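Long-range contacts in putative thioesterase (Novosphingobium aromaticivorans, PDB 3CJY), which probably hydrolyses acyl-CoA thioesters through a pair of hotdog domains in one chain, and binds calcium: residues His32-Phe36 against Phe66-Gly70; Gly148-Ala154 against Arg165-Lys171; Gly173-Asp177 against Ala214-Cys220; Phe187-Leu192 against Asp223-Pro227. All coordinates share one frame; numbering follows the deposited sequence.

Contact 1 of 4, residues His32-Phe36 against Phe66-Gly70; sequences HAYLF and FTPLG
Tyr34 holds its CG between its own backbone N and carbonyl carbon (chi1 47°), the crowded position, while Phe66 sets its CG beside its backbone N, and the two rings meet as a T-shaped pair. The meeting belongs to a single isolated beta bridge, Tyr34 with Pro68, in the N-terminal hotdog domain, joining strand 34-35 to the loop before strand 72-79. The edge of Phe66 faces the Tyr34 ring, with centroids 4.8 Å apart and planes at 66°. Phe66 CE1 stands over the middle of the tyrosine ring, and Phe66 CD1 comes to 3.6 Å from Tyr34 CG. Tyr34 was modelled in two conformers, so this stack describes one of them.

Two backbone bonds fix the register. Leu35 N donates to Thr67 O at 2.9 Å, nearly straight at the hydrogen. Leu69 N reaches Ala33 O, also at 2.9 Å. Beyond that second bond, Ala33 CB packs on Leu69 CD2 at 3.8 Å.

Strand 26-27 covers part of this patch, since Tyr34 and Leu69 both lean on it, and Phe36 lies at the N-cap of helix 37-52. Beside the Leu35-Thr67 bond one water links the two backbones: it donates to Leu35 O at 2.9 Å and accepts from Thr67 N at 3.1 Å.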
loop_
_atom_site.group_PDB
_atom_site.type_symbol
_atom_site.label_atom_id
_atom_site.label_comp_id
_atom_site.label_asym_id
_atom_site.label_seq_id
_atom_site.Cartn_x
_atom_site.Cartn_y
_atom_site.Cartn_z
ATOM N N HIS A 32 25.627 5.947 10.961
ATOM C CA HIS A 32 24.936 5.469 9.789
ATOM C C HIS A 32 24.399 6.636 8.972
ATOM O O HIS A 32 23.910 7.647 9.506
ATOM C CB HIS A 32 23.798 4.549 10.189
ATOM C CG HIS A 32 24.207 3.484 11.153
ATOM N ND1 HIS A 32 24.479 3.754 12.478
ATOM C CD2 HIS A 32 24.431 2.159 10.984
ATOM C CE1 HIS A 32 24.859 2.642 13.084
ATOM N NE2 HIS A 32 24.834 1.659 12.201
ATOM N N ALA A 33 24.514 6.470 7.672
ATOM C CA ALA A 33 24.022 7.434 6.704
ATOM C C ALA A 33 23.683 6.669 5.444
ATOM O O ALA A 33 24.578 6.121 4.761
ATOM C CB ALA A 33 25.046 8.458 6.428
ATOM N N TYR A 34 22.400 6.651 5.109
ATOM C CA TYR A 34 21.943 5.958 3.911
ATOM C C TYR A 34 20.816 6.758 3.296
ATOM O O TYR A 34 20.194 7.611 3.945
ATOM C CB TYR A 34 21.506 4.513 4.223
ATOM C CG TYR A 34 20.614 4.456 5.432
ATOM C CD1 TYR A 34 19.229 4.599 5.324
ATOM C CD2 TYR A 34 21.167 4.317 6.703
ATOM C CE1 TYR A 34 18.429 4.598 6.448
ATOM C CE2 TYR A 34 20.376 4.311 7.817
ATOM C CZ TYR A 34 19.015 4.466 7.688
ATOM O OH TYR A 34 18.264 4.431 8.840
ATOM N N LEU A 35 20.576 6.466 2.035
ATOM C CA LEU A 35 19.522 7.091 1.263
ATOM C C LEU A 35 18.178 6.874 1.946
ATOM O O LEU A 35 17.785 5.749 2.307
ATOM C CB LEU A 35 19.506 6.532 -0.171
ATOM C CG LEU A 35 18.455 7.097 -1.130
ATOM C CD1 LEU A 35 18.620 8.594 -1.391
ATOM C CD2 LEU A 35 18.520 6.295 -2.450
ATOM N N PHE A 36 17.538 8.016 2.183
ATOM C CA PHE A 36 16.191 8.091 2.740
ATOM C C PHE A 36 15.215 7.287 1.873
ATOM O O PHE A 36 15.171 7.434 0.664
ATOM C CB PHE A 36 15.796 9.589 2.837
ATOM C CG PHE A 36 14.425 9.853 3.377
ATOM C CD1 PHE A 36 13.930 9.174 4.464
ATOM C CD2 PHE A 36 13.668 10.863 2.802
ATOM C CE1 PHE A 36 12.659 9.470 4.970
ATOM C CE2 PHE A 36 12.395 11.157 3.281
ATOM C CZ PHE A 36 11.918 10.468 4.380
ATOM N N PHE A 66 20.380 -1.677 1.570
ATOM C CA PHE A 66 20.683 -0.273 1.870
ATOM C C PHE A 66 21.563 0.369 0.823
ATOM O O PHE A 66 22.403 -0.279 0.196
ATOM C CB PHE A 66 21.374 -0.104 3.253
ATOM C CG PHE A 66 20.438 -0.147 4.425
ATOM C CD1 PHE A 66 19.715 0.980 4.800
ATOM C CD2 PHE A 66 20.307 -1.299 5.192
ATOM C CE1 PHE A 66 18.844 0.961 5.900
ATOM C CE2 PHE A 66 19.427 -1.330 6.298
ATOM C CZ PHE A 66 18.705 -0.186 6.653
ATOM N N THR A 67 21.338 1.670 0.639
ATOM C CA THR A 67 22.139 2.497 -0.259
ATOM C C THR A 67 22.944 3.493 0.603
ATOM O O THR A 67 22.426 4.489 1.068
ATOM C CB THR A 67 21.297 3.245 -1.277
ATOM O OG1 THR A 67 20.477 2.295 -1.953
ATOM C CG2 THR A 67 22.180 3.994 -2.296
ATOM N N PRO A 68 24.209 3.180 0.848
ATOM C CA PRO A 68 25.013 4.055 1.661
ATOM C C PRO A 68 25.187 5.442 1.092
ATOM O O PRO A 68 25.166 5.664 -0.130
ATOM C CB PRO A 68 26.381 3.349 1.681
ATOM C CG PRO A 68 26.115 1.947 1.218
ATOM C CD PRO A 68 24.974 2.058 0.295
ATOM N N LEU A 69 25.345 6.399 1.992
ATOM C CA LEU A 69 25.734 7.747 1.575
ATOM C C LEU A 69 26.927 7.662 0.634
ATOM O O LEU A 69 27.892 6.933 0.881
ATOM C CB LEU A 69 26.165 8.568 2.786
ATOM C CG LEU A 69 26.715 9.968 2.609
ATOM C CD1 LEU A 69 25.705 10.959 1.974
ATOM C CD2 LEU A 69 27.172 10.461 4.001
ATOM N N GLY A 70 26.849 8.423 -0.441
ATOM C CA GLY A 70 27.915 8.492 -1.402
ATOM C C GLY A 70 27.835 7.514 -2.568
ATOM O O GLY A 70 28.630 7.606 -3.519
HETATM O O HOH W 1 18.906 3.105 1.881
#

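Contact 2 of 4, residues Gly148-Ala154 against Arg165-Lys171; sequences GIEVREA and RLWLRRK
Val151 and Leu168 lie side by side at the apolar centre, with Val151 CG2 3.6 Å from Leu168 CD2. On the same face Val151 CG1 meets Leu166 CD1 at 4.1 Å, and Ile149 extends the patch by laying CD1 across Arg170 CG at 3.7 Å. Trp167, on the face of Glu150 and Arg152, has its indole CD1 touched by Ala154 CB, 3.5 Å away.

The backbones form an antiparallel beta hairpin, their short strand axes running at 155°. Glu150-Arg169 and Arg152-Trp167 are hydrogen-bonded pairs; within the second, Arg152 N reaches Trp167 O at 2.9 Å.

Outward from that pairing, Glu150, Arg152 and Arg169 build a salt-bridge network. Glu150 is fully extended, whereas Arg169 bends at its third torsion (chi3 60°) and so turns its guanidinium edge to the carboxylate, the two planes 50° apart. Arg169 NH2 donates to the syn side of Glu150 OE1 at 2.7 Å, and one water bridges that oxygen and Arg169 NE. Arg152 NH2 takes the other oxygen, Glu150 OE2, at 2.8 Å, from above the carboxylate plane. With an arginine on each oxygen, the carboxylate is probably held in its charged form.

Strand 163-170 is flanked on its far side by strand 220-230, while Val151 and Glu153 bond through their backbones to Cys133 and Pro131. Phe184 of helix 178-185 covers Ile149 and Leu168.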
loop_
_atom_site.group_PDB
_atom_site.type_symbol
_atom_site.label_atom_id
_atom_site.label_comp_id
_atom_site.label_asym_id
_atom_site.label_seq_id
_atom_site.Cartn_x
_atom_site.Cartn_y
_atom_site.Cartn_z
ATOM N N GLY A 148 16.741 19.763 6.281
ATOM C CA GLY A 148 16.105 20.560 5.246
ATOM C C GLY A 148 14.591 20.652 5.361
ATOM O O GLY A 148 13.949 21.255 4.518
ATOM N N ILE A 149 14.040 20.115 6.437
ATOM C CA ILE A 149 12.606 20.127 6.612
ATOM C C ILE A 149 12.245 20.818 7.907
ATOM O O ILE A 149 12.840 20.546 8.947
ATOM C CB ILE A 149 12.042 18.677 6.684
ATOM C CG1 ILE A 149 12.530 17.828 5.491
ATOM C CG2 ILE A 149 10.525 18.719 6.766
ATOM C CD1 ILE A 149 12.132 18.392 4.106
ATOM N N GLU A 150 11.304 21.750 7.818
ATOM C CA GLU A 150 10.775 22.417 8.993
ATOM C C GLU A 150 9.602 21.575 9.536
ATOM O O GLU A 150 8.652 21.265 8.803
ATOM C CB GLU A 150 10.361 23.863 8.671
ATOM C CG GLU A 150 9.920 24.639 9.918
ATOM C CD GLU A 150 9.617 26.090 9.622
ATOM O OE1 GLU A 150 9.624 26.483 8.417
ATOM O OE2 GLU A 150 9.351 26.816 10.604
ATOM N N VAL A 151 9.695 21.171 10.798
ATOM C CA VAL A 151 8.687 20.288 11.408
ATOM C C VAL A 151 8.042 20.880 12.624
ATOM O O VAL A 151 8.727 21.341 13.544
ATOM C CB VAL A 151 9.338 18.913 11.795
ATOM C CG1 VAL A 151 8.339 17.915 12.319
ATOM C CG2 VAL A 151 10.138 18.291 10.627
ATOM N N ARG A 152 6.723 20.895 12.618
ATOM C CA ARG A 152 5.976 21.350 13.761
ATOM C C ARG A 152 4.988 20.285 14.242
ATOM O O ARG A 152 4.503 19.448 13.471
ATOM C CB ARG A 152 5.249 22.623 13.425
ATOM C CG ARG A 152 6.226 23.742 13.064
ATOM C CD ARG A 152 5.500 25.032 12.757
ATOM N NE ARG A 152 6.450 26.071 12.317
ATOM C CZ ARG A 152 6.070 27.255 11.874
ATOM N NH1 ARG A 152 4.798 27.591 11.871
ATOM N NH2 ARG A 152 6.969 28.112 11.441
ATOM N N GLU A 153 4.697 20.335 15.535
ATOM C CA GLU A 153 3.770 19.361 16.157
ATOM C C GLU A 153 2.328 19.778 15.931
ATOM O O GLU A 153 1.911 20.825 16.423
ATOM C CB GLU A 153 3.978 19.295 17.664
ATOM C CG GLU A 153 5.339 18.902 18.128
ATOM C CD GLU A 153 5.671 17.424 17.920
ATOM O OE1 GLU A 153 4.745 16.650 17.574
ATOM O OE2 GLU A 153 6.862 17.037 18.135
ATOM N N ALA A 154 1.540 18.945 15.245
ATOM C CA ALA A 154 0.147 19.295 14.968
ATOM C C ALA A 154 -0.855 18.492 15.805
ATOM O O ALA A 154 -2.056 18.705 15.694
ATOM C CB ALA A 154 -0.161 19.081 13.469
ATOM N N ARG A 165 0.748 13.495 14.234
ATOM C CA ARG A 165 0.382 14.533 13.255
ATOM C C ARG A 165 1.389 15.667 13.286
ATOM O O ARG A 165 1.604 16.305 14.305
ATOM C CB ARG A 165 -1.020 15.041 13.500
ATOM C CG ARG A 165 -2.067 13.991 13.356
ATOM C CD ARG A 165 -3.432 14.378 13.852
ATOM N NE ARG A 165 -4.412 13.454 13.315
ATOM C CZ ARG A 165 -5.525 13.101 13.918
ATOM N NH1 ARG A 165 -5.781 13.563 15.128
ATOM N NH2 ARG A 165 -6.356 12.266 13.318
ATOM N N LEU A 166 2.097 15.810 12.171
ATOM C CA LEU A 166 3.140 16.820 12.009
ATOM C C LEU A 166 2.844 17.750 10.825
ATOM O O LEU A 166 2.364 17.298 9.782
ATOM C CB LEU A 166 4.477 16.098 11.722
ATOM C CG LEU A 166 4.933 15.080 12.743
ATOM C CD1 LEU A 166 6.236 14.434 12.184
ATOM C CD2 LEU A 166 5.224 15.731 14.033
ATOM N N TRP A 167 3.159 19.029 10.991
ATOM C CA TRP A 167 3.214 19.954 9.880
ATOM C C TRP A 167 4.656 19.890 9.353
ATOM O O TRP A 167 5.637 20.055 10.100
ATOM C CB TRP A 167 2.869 21.395 10.273
ATOM C CG TRP A 167 1.436 21.678 10.494
ATOM C CD1 TRP A 167 0.835 21.940 11.683
ATOM C CD2 TRP A 167 0.413 21.740 9.504
ATOM N NE1 TRP A 167 -0.490 22.194 11.497
ATOM C CE2 TRP A 167 -0.797 22.040 10.175
ATOM C CE3 TRP A 167 0.379 21.563 8.139
ATOM C CZ2 TRP A 167 -2.012 22.214 9.485
ATOM C CZ3 TRP A 167 -0.826 21.720 7.463
ATOM C CH2 TRP A 167 -1.991 22.045 8.129
ATOM N N LEU A 168 4.779 19.685 8.052
ATOM C CA LEU A 168 6.076 19.591 7.383
ATOM C C LEU A 168 6.191 20.590 6.254
ATOM O O LEU A 168 5.261 20.809 5.520
ATOM C CB LEU A 168 6.293 18.196 6.773
ATOM C CG LEU A 168 6.172 17.020 7.733
ATOM C CD1 LEU A 168 6.273 15.708 6.896
ATOM C CD2 LEU A 168 7.191 17.081 8.863
ATOM N N ARG A 169 7.352 21.209 6.143
ATOM C CA ARG A 169 7.571 22.159 5.070
ATOM C C ARG A 169 9.020 22.098 4.625
ATOM O O ARG A 169 9.945 22.208 5.472
ATOM C CB ARG A 169 7.233 23.579 5.512
ATOM C CG ARG A 169 7.384 24.548 4.325
ATOM C CD ARG A 169 6.963 25.945 4.654
ATOM N NE ARG A 169 7.709 26.587 5.733
ATOM C CZ ARG A 169 7.377 27.797 6.202
ATOM N NH1 ARG A 169 6.356 28.449 5.663
ATOM N NH2 ARG A 169 8.046 28.368 7.206
ATOM N N ARG A 170 9.211 21.907 3.329
ATOM C CA ARG A 170 10.570 21.946 2.744
ATOM C C ARG A 170 11.128 23.356 2.834
ATOM O O ARG A 170 10.503 24.346 2.372
ATOM C CB ARG A 170 10.600 21.475 1.295
ATOM C CG ARG A 170 10.485 19.972 1.181
ATOM C CD ARG A 170 10.345 19.516 -0.175
ATOM N NE ARG A 170 11.525 19.820 -0.932
ATOM C CZ ARG A 170 11.868 19.150 -2.027
ATOM N NH1 ARG A 170 11.124 18.128 -2.441
ATOM N NH2 ARG A 170 12.973 19.473 -2.677
ATOM N N LYS A 171 12.314 23.459 3.415
ATOM C CA LYS A 171 12.965 24.757 3.543
ATOM C C LYS A 171 13.364 25.325 2.180
ATOM O O LYS A 171 13.567 26.523 2.049
ATOM C CB LYS A 171 14.179 24.673 4.486
ATOM C CG LYS A 171 13.765 24.456 5.987
ATOM C CD LYS A 171 14.978 24.322 6.919
ATOM C CE LYS A 171 14.603 23.765 8.273
ATOM N NZ LYS A 171 15.825 23.716 9.156
HETATM O O HOH W 2 10.258 26.031 5.732
HETATM O O HOH W 3 2.059 16.628 17.717
#

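Contact 3 of 4, residues Gly173-Asp177 against Ala214-Cys220; sequences GAPLD and AAAPGWC
Pro217 presents one face of its puckered ring to Pro175, whose CA stands over it, 3.6 Å from Pro217 N and 3.7 Å from Pro217 CG. Past the CB-CG side of the same ring comes a carbonyl oxygen, Gly173 O, 3.2 Å from Pro217 CB. Trp219 starts off away from residues 173-177, and its indole packs on Trp167 and Arg169.

Beside the prolines, Leu176 and Ala215 make one antiparallel hydrogen-bonded pair between two loops. Ala215 N donates to Leu176 O at 3.0 Å (158° at the hydrogen). The return bond, Leu176 N to Ala215 O, is short at 2.9 Å but weak, bent to 125°. Leu176 is the centre of an inverse gamma turn from Pro175 to Asp177, and Asp177 is also the N-cap of helix 178-185.

Leu176 turns its CG beside its own N (chi1 -73°) and carries its branches into the curl of the opposing loop. CD2 meets Cys220 CB at 3.9 Å, CD1 approaches Trp219 O at 3.7 Å, and CB packs on the Ala215 methyl. The leucine also touches Phe184 of helix 178-185. An alanine here would probably leave Cys220 CB and Phe184 without the leucine branches that pack on them.

With one good and one weak backbone bond and otherwise apolar side-chain contacts, the loops are probably joined as much by van der Waals packing round Leu176 as by hydrogen bonding.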
loop_
_atom_site.group_PDB
_atom_site.type_symbol
_atom_site.label_atom_id
_atom_site.label_comp_id
_atom_site.label_asym_id
_atom_site.label_seq_id
_atom_site.Cartn_x
_atom_site.Cartn_y
_atom_site.Cartn_z
ATOM N N GLY A 173 11.555 25.429 -0.420
ATOM C CA GLY A 173 10.351 25.980 -1.066
ATOM C C GLY A 173 9.813 25.238 -2.278
ATOM O O GLY A 173 9.021 25.811 -3.042
ATOM N N ALA A 174 10.240 23.984 -2.482
ATOM C CA ALA A 174 9.743 23.188 -3.596
ATOM C C ALA A 174 8.231 22.968 -3.499
ATOM O O ALA A 174 7.666 22.954 -2.410
ATOM C CB ALA A 174 10.444 21.829 -3.695
ATOM N N PRO A 175 7.554 22.823 -4.643
ATOM C CA PRO A 175 6.130 22.518 -4.529
ATOM C C PRO A 175 5.885 21.131 -3.955
ATOM O O PRO A 175 6.784 20.284 -3.887
ATOM C CB PRO A 175 5.645 22.512 -5.963
ATOM C CG PRO A 175 6.792 22.097 -6.722
ATOM C CD PRO A 175 8.021 22.711 -6.039
ATOM N N LEU A 176 4.647 20.943 -3.532
ATOM C CA LEU A 176 4.158 19.691 -2.970
ATOM C C LEU A 176 3.788 18.760 -4.124
ATOM O O LEU A 176 2.651 18.424 -4.372
ATOM C CB LEU A 176 3.013 19.925 -2.029
ATOM C CG LEU A 176 3.473 20.531 -0.713
ATOM C CD1 LEU A 176 2.215 20.974 0.040
ATOM C CD2 LEU A 176 4.293 19.574 0.116
ATOM N N ASP A 177 4.815 18.435 -4.882
ATOM C CA ASP A 177 4.708 17.520 -6.007
ATOM C C ASP A 177 4.850 16.056 -5.571
ATOM O O ASP A 177 4.990 15.758 -4.372
ATOM C CB ASP A 177 5.702 17.873 -7.132
ATOM C CG ASP A 177 7.162 17.797 -6.702
ATOM O OD1 ASP A 177 7.491 17.366 -5.573
ATOM O OD2 ASP A 177 8.009 18.216 -7.503
ATOM N N ALA A 214 -1.529 17.274 -6.479
ATOM C CA ALA A 214 -0.340 17.959 -6.010
ATOM C C ALA A 214 -0.757 19.312 -5.544
ATOM O O ALA A 214 -1.919 19.730 -5.688
ATOM C CB ALA A 214 0.686 18.088 -7.104
ATOM N N ALA A 215 0.209 20.044 -5.037
ATOM C CA ALA A 215 -0.065 21.392 -4.558
ATOM C C ALA A 215 1.145 22.265 -4.735
ATOM O O ALA A 215 2.283 21.788 -4.954
ATOM C CB ALA A 215 -0.454 21.346 -3.059
ATOM N N ALA A 216 0.891 23.556 -4.653
ATOM C CA ALA A 216 1.921 24.578 -4.711
ATOM C C ALA A 216 2.771 24.459 -3.430
ATOM O O ALA A 216 2.395 23.773 -2.472
ATOM C CB ALA A 216 1.250 25.976 -4.786
ATOM N N PRO A 217 3.914 25.158 -3.381
ATOM C CA PRO A 217 4.722 25.133 -2.148
ATOM C C PRO A 217 3.946 25.547 -0.908
ATOM O O PRO A 217 3.076 26.417 -0.939
ATOM C CB PRO A 217 5.873 26.126 -2.448
ATOM C CG PRO A 217 5.920 26.201 -3.964
ATOM C CD PRO A 217 4.504 26.001 -4.409
ATOM N N GLY A 218 4.300 24.890 0.189
ATOM C CA GLY A 218 3.726 25.176 1.471
ATOM C C GLY A 218 3.779 24.042 2.461
ATOM O O GLY A 218 4.518 23.092 2.298
ATOM N N TRP A 219 3.009 24.235 3.507
ATOM C CA TRP A 219 2.875 23.274 4.585
ATOM C C TRP A 219 2.065 22.065 4.165
ATOM O O TRP A 219 1.101 22.161 3.403
ATOM C CB TRP A 219 2.195 23.898 5.789
ATOM C CG TRP A 219 3.022 24.909 6.485
ATOM C CD1 TRP A 219 2.914 26.254 6.411
ATOM C CD2 TRP A 219 4.111 24.635 7.375
ATOM N NE1 TRP A 219 3.886 26.863 7.208
ATOM C CE2 TRP A 219 4.631 25.876 7.799
ATOM C CE3 TRP A 219 4.704 23.452 7.850
ATOM C CZ2 TRP A 219 5.687 25.966 8.714
ATOM C CZ3 TRP A 219 5.772 23.538 8.707
ATOM C CH2 TRP A 219 6.253 24.789 9.143
ATOM N N CYS A 220 2.514 20.933 4.665
ATOM C CA CYS A 220 1.824 19.664 4.443
ATOM C C CYS A 220 1.495 19.052 5.815
ATOM O O CYS A 220 2.387 18.978 6.685
ATOM C CB CYS A 220 2.725 18.759 3.625
ATOM S SG CYS A 220 2.065 17.068 3.427
#

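Contact 4 of 4, residues Phe187-Leu192 against Asp223-Pro227; sequences FLPIAL and DMIIP
Met224, present as selenomethionine, slides its side chain past Leu188 in the opposite direction, so that Leu188 CD2 rests 3.6 Å from Met224 CB. This is helix-on-sheet packing in the C-terminal hotdog domain, where the sheet curls round its helix: segment 188-192 crosses strand 223-227 at 51°, their axes 8.0 Å apart at closest approach.

An extended second torsion (chi2 179°) carries Met224 SE to the start of the helix, 3.3 Å from Phe187 O, and the bend at chi3 (-75°) turns CE toward the Ala191 methyl. That carbonyl oxygen already accepts a hydrogen bond from Ile190 N in the first turn. Ala191 drops its methyl onto the same side chain, CB to Met224 CB at 3.9 Å, which a small residue allows at the point where the helix faces the strand.

Two residues further along the strand, Ile226 also points at the helix. Its CG1 lies 3.7 Å from Ala191 O, and its CD1 reaches Leu188 CD2 at 4.1 Å and also lies beside Leu192. An alanine in place of Ile226 would probably leave Leu188 and Leu192 without their shared neighbour and open a gap between helix and strand.

Strands 163-170 and 233-241 continue the surface through Leu166 and Val238, both against Met224. Ile226 also packs on Trp118 of the second subunit. Within the chain its other branch meets Leu192 almost at right angles, Ile226 CG2 to Leu192 CD1 at 4.0 Å.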
loop_
_atom_site.group_PDB
_atom_site.type_symbol
_atom_site.label_atom_id
_atom_site.label_comp_id
_atom_site.label_asym_id
_atom_site.label_seq_id
_atom_site.Cartn_x
_atom_site.Cartn_y
_atom_site.Cartn_z
ATOM N N PHE A 187 7.801 9.525 6.618
ATOM C CA PHE A 187 7.983 9.948 7.993
ATOM C C PHE A 187 7.326 8.949 8.994
ATOM O O PHE A 187 7.395 9.106 10.203
ATOM C CB PHE A 187 7.444 11.359 8.206
ATOM C CG PHE A 187 8.434 12.447 7.899
ATOM C CD1 PHE A 187 8.970 12.584 6.626
ATOM C CD2 PHE A 187 8.793 13.363 8.895
ATOM C CE1 PHE A 187 9.878 13.559 6.332
ATOM C CE2 PHE A 187 9.697 14.381 8.605
ATOM C CZ PHE A 187 10.227 14.479 7.312
ATOM N N LEU A 188 6.777 7.859 8.473
ATOM C CA LEU A 188 6.127 6.868 9.348
ATOM C C LEU A 188 7.085 6.252 10.359
ATOM O O LEU A 188 6.646 5.881 11.422
ATOM C CB LEU A 188 5.358 5.786 8.573
ATOM C CG LEU A 188 3.950 6.185 8.186
ATOM C CD1 LEU A 188 3.367 5.272 7.132
ATOM C CD2 LEU A 188 3.053 6.242 9.442
ATOM N N PRO A 189 8.378 6.056 10.003
ATOM C CA PRO A 189 9.252 5.530 11.088
ATOM C C PRO A 189 9.274 6.410 12.359
ATOM O O PRO A 189 9.378 5.920 13.476
ATOM C CB PRO A 189 10.607 5.384 10.385
ATOM C CG PRO A 189 10.247 5.185 8.936
ATOM C CD PRO A 189 9.066 6.049 8.688
ATOM N N ILE A 190 9.085 7.711 12.204
ATOM C CA ILE A 190 9.034 8.633 13.342
ATOM C C ILE A 190 7.755 8.357 14.130
ATOM O O ILE A 190 7.771 8.286 15.350
ATOM C CB ILE A 190 9.106 10.115 12.872
ATOM C CG1 ILE A 190 10.505 10.399 12.284
ATOM C CG2 ILE A 190 8.787 11.046 14.014
ATOM C CD1 ILE A 190 10.608 11.732 11.625
ATOM N N ALA A 191 6.680 8.071 13.415
ATOM C CA ALA A 191 5.410 7.761 14.066
ATOM C C ALA A 191 5.554 6.440 14.842
ATOM O O ALA A 191 5.002 6.284 15.944
ATOM C CB ALA A 191 4.290 7.617 13.040
ATOM N N LEU A 192 6.352 5.528 14.312
ATOM C CA LEU A 192 6.554 4.227 15.000
ATOM C C LEU A 192 7.299 4.454 16.311
ATOM O O LEU A 192 6.943 3.909 17.356
ATOM C CB LEU A 192 7.275 3.249 14.096
ATOM C CG LEU A 192 7.596 1.913 14.738
ATOM C CD1 LEU A 192 6.315 1.220 15.274
ATOM C CD2 LEU A 192 8.425 1.032 13.771
ATOM N N ASP A 223 -0.228 13.174 8.454
ATOM C CA ASP A 223 -1.200 12.594 9.384
ATOM C C ASP A 223 -1.098 11.073 9.407
ATOM O O ASP A 223 -1.619 10.409 8.525
ATOM C CB ASP A 223 -2.566 13.093 8.825
ATOM C CG ASP A 223 -3.768 12.695 9.649
ATOM O OD1 ASP A 223 -3.610 12.244 10.785
ATOM O OD2 ASP A 223 -4.890 12.865 9.101
HETATM N N MSE A 224 -0.437 10.570 10.447
HETATM C CA MSE A 224 0.002 9.187 10.590
HETATM C C MSE A 224 -0.607 8.394 11.694
HETATM O O MSE A 224 -0.968 8.906 12.768
HETATM C CB MSE A 224 1.543 9.176 10.821
HETATM C CG MSE A 224 2.342 9.835 9.722
HETATM SE SE MSE A 224 4.229 9.912 9.896
HETATM C CE MSE A 224 4.271 11.295 11.226
ATOM N N ILE A 225 -0.732 7.098 11.427
ATOM C CA ILE A 225 -1.150 6.159 12.452
ATOM C C ILE A 225 -0.315 4.886 12.355
ATOM O O ILE A 225 0.003 4.403 11.252
ATOM C CB ILE A 225 -2.704 5.830 12.367
ATOM C CG1 ILE A 225 -3.150 4.984 13.548
ATOM C CG2 ILE A 225 -3.005 5.123 11.031
ATOM C CD1 ILE A 225 -4.669 4.910 13.748
ATOM N N ILE A 226 0.028 4.337 13.512
ATOM C CA ILE A 226 0.623 2.983 13.613
ATOM C C ILE A 226 -0.460 2.171 14.328
ATOM O O ILE A 226 -0.667 2.292 15.528
ATOM C CB ILE A 226 1.919 2.948 14.486
ATOM C CG1 ILE A 226 2.967 3.921 13.965
ATOM C CG2 ILE A 226 2.441 1.546 14.499
ATOM C CD1 ILE A 226 3.459 3.627 12.540
ATOM N N PRO A 227 -1.229 1.363 13.574
ATOM C CA PRO A 227 -2.367 0.743 14.226
ATOM C C PRO A 227 -2.085 -0.557 14.984
ATOM O O PRO A 227 -2.818 -0.918 15.906
ATOM C CB PRO A 227 -3.316 0.459 13.035
ATOM C CG PRO A 227 -2.403 0.168 11.932
ATOM C CD PRO A 227 -1.266 1.178 12.114
#

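Overall arrangement
Contact 4 is the buried one, wholly apolar in its side chains, whereas contacts 1, 2 and 3 are partly exposed and depend on backbone bonds. Contacts 2, 3 and 4 share the C-terminal hotdog domain; contact 1 lies in the N-terminal one, yet Phe36 CZ reaches Phe187 CE1 of contact 4 at 4.2 Å. Contacts 2 and 4 hold neighbouring strands, 163-170 and 220-230, linked by the Arg165-Asp223 salt bridge. Contact 3 joins the loop leading to helix 178-185 with the one opening strand 220-230, and its Trp219 packs on contact 2. Charge pairing between segments is confined to contact 2, and aromatic stacking between segments to contact 1.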